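Local coordinates for 2-hydroxyisobutanoyl-CoA mutase large subunit (Aquincola tertiaricarbonis, PDB 4R3U), which supplies the substrate-binding subunit of a cobalamin-dependent mutase that interconverts 2-hydroxyisobutyryl-CoA and (S)-3-hydroxybutyryl-CoA, at residues Arg508-Arg511 with Val512-Glu515. Residues are numbered along the deposited sequence; the frame is centred on the assembly and turned at random.
Sequences RTRR and VRAE
Val512, Arg513, Ala514 and Glu515 each send their N-H back to the carbonyl four residues earlier, Arg508 to Arg511 in turn, as the last turns of alpha-helix 501-515. The bond from Glu515 N to Arg511 O, 2.9 Å, is nearly straight at 170°, whereas that from Ala514 N to Arg510 O bends to 141°. Along one side the i, i+4 pair Thr509 and Arg513 packs methyl on guanidinium: Thr509 CG2 sits over the centre of one face, 3.5 Å from Arg513 CZ. Arg513 reaches there extended from CG to NE, its CG passing 3.4 Å from Thr509 O, and its NH1 and NH2 go on to salt bridges with Asp140 and Asp138. With an alanine here, those two aspartates would probably lose their cationic mate and the Thr509 methyl its flat cover. Thr509 OG1 hydrogen-bonds to Asp156. Arg508 bridges to Glu108 and to Asp160 of helix 158-164, and with Arg513 it ties this surface helix to the rest of the chain by charge. Val512 CG2 lies 3.2 Å from Arg508 O, and the side chain also touches Ala159. A second i, i+4 pair, exposed, is the salt bridge of Arg511 and Glu515. A bend at chi3 folds the Arg511 chain back beside Glu515, the two planes 79° apart. Glu515 OE2 lies over a face of the guanidinium, 2.9 Å from Arg511 NH1, with no N-H aimed at it.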
loop_
_atom_site.group_PDB
_atom_site.type_symbol
_atom_site.label_atom_id
_atom_site.label_comp_id
_atom_site.label_asym_id
_atom_site.label_seq_id
_atom_site.Cartn_x
_atom_site.Cartn_y
_atom_site.Cartn_z
ATOM N N ARG A 508 -29.254 -23.719 -23.687
ATOM C CA ARG A 508 -28.110 -24.586 -23.969
ATOM C C ARG A 508 -28.196 -25.919 -23.242
ATOM O O ARG A 508 -27.939 -26.950 -23.866
ATOM C CB ARG A 508 -26.790 -23.881 -23.646
ATOM C CG ARG A 508 -25.539 -24.719 -23.939
ATOM C CD ARG A 508 -24.385 -23.876 -24.398
ATOM N NE ARG A 508 -23.964 -22.971 -23.336
ATOM C CZ ARG A 508 -23.357 -21.814 -23.535
ATOM N NH1 ARG A 508 -23.048 -21.035 -22.505
ATOM N NH2 ARG A 508 -23.081 -21.409 -24.764
ATOM N N THR A 509 -28.543 -25.904 -21.938
ATOM C CA THR A 509 -28.681 -27.113 -21.113
ATOM C C THR A 509 -29.739 -28.042 -21.713
ATOM O O THR A 509 -29.472 -29.241 -21.854
ATOM C CB THR A 509 -28.865 -26.763 -19.612
ATOM O OG1 THR A 509 -27.687 -26.093 -19.176
ATOM C CG2 THR A 509 -29.035 -27.991 -18.733
ATOM N N ARG A 510 -30.913 -27.468 -22.124
ATOM C CA ARG A 510 -32.043 -28.190 -22.736
ATOM C C ARG A 510 -31.637 -28.849 -24.061
ATOM O O ARG A 510 -32.069 -29.979 -24.347
ATOM C CB ARG A 510 -33.251 -27.254 -22.979
ATOM C CG ARG A 510 -34.047 -26.873 -21.730
ATOM C CD ARG A 510 -35.339 -26.150 -22.086
ATOM N NE ARG A 510 -36.005 -25.608 -20.900
ATOM C CZ ARG A 510 -37.012 -24.730 -20.925
ATOM N NH1 ARG A 510 -37.462 -24.256 -22.083
ATOM N NH2 ARG A 510 -37.555 -24.301 -19.791
ATOM N N ARG A 511 -30.821 -28.122 -24.863
ATOM C CA ARG A 511 -30.301 -28.514 -26.162
ATOM C C ARG A 511 -29.349 -29.699 -25.999
ATOM O O ARG A 511 -29.503 -30.703 -26.703
ATOM C CB ARG A 511 -29.580 -27.319 -26.819
ATOM C CG ARG A 511 -29.254 -27.492 -28.301
ATOM C CD ARG A 511 -28.087 -26.630 -28.765
ATOM N NE ARG A 511 -26.908 -26.672 -27.886
ATOM C CZ ARG A 511 -25.701 -27.088 -28.258
ATOM N NH1 ARG A 511 -25.489 -27.512 -29.498
ATOM N NH2 ARG A 511 -24.698 -27.084 -27.393
ATOM N N VAL A 512 -28.395 -29.603 -25.053
ATOM C CA VAL A 512 -27.403 -30.648 -24.740
ATOM C C VAL A 512 -28.120 -31.964 -24.401
ATOM O O VAL A 512 -27.772 -33.012 -24.966
ATOM C CB VAL A 512 -26.389 -30.190 -23.645
ATOM C CG1 VAL A 512 -25.531 -31.350 -23.126
ATOM C CG2 VAL A 512 -25.508 -29.039 -24.152
ATOM N N ARG A 513 -29.149 -31.893 -23.522
ATOM C CA ARG A 513 -29.988 -33.032 -23.135
ATOM C C ARG A 513 -30.762 -33.595 -24.331
ATOM O O ARG A 513 -30.923 -34.815 -24.425
ATOM C CB ARG A 513 -30.990 -32.629 -22.047
ATOM C CG ARG A 513 -30.400 -32.293 -20.703
ATOM C CD ARG A 513 -31.521 -31.825 -19.813
ATOM N NE ARG A 513 -31.084 -31.390 -18.483
ATOM C CZ ARG A 513 -31.551 -30.309 -17.865
ATOM N NH1 ARG A 513 -32.424 -29.513 -18.474
ATOM N NH2 ARG A 513 -31.127 -29.998 -16.648
ATOM N N ALA A 514 -31.259 -32.719 -25.231
ATOM C CA ALA A 514 -32.036 -33.132 -26.423
ATOM C C ALA A 514 -31.168 -33.869 -27.472
ATOM O O ALA A 514 -31.544 -34.950 -27.915
ATOM C CB ALA A 514 -32.719 -31.923 -27.053
ATOM N N GLU A 515 -29.988 -33.294 -27.811
ATOM C CA GLU A 515 -29.000 -33.773 -28.790
ATOM C C GLU A 515 -28.279 -35.064 -28.400
ATOM O O GLU A 515 -27.779 -35.766 -29.290
ATOM C CB GLU A 515 -27.941 -32.679 -29.046
ATOM C CG GLU A 515 -28.340 -31.643 -30.086
ATOM C CD GLU A 515 -27.423 -30.442 -30.261
ATOM O OE1 GLU A 515 -27.678 -29.651 -31.199
ATOM O OE2 GLU A 515 -26.474 -30.269 -29.457
#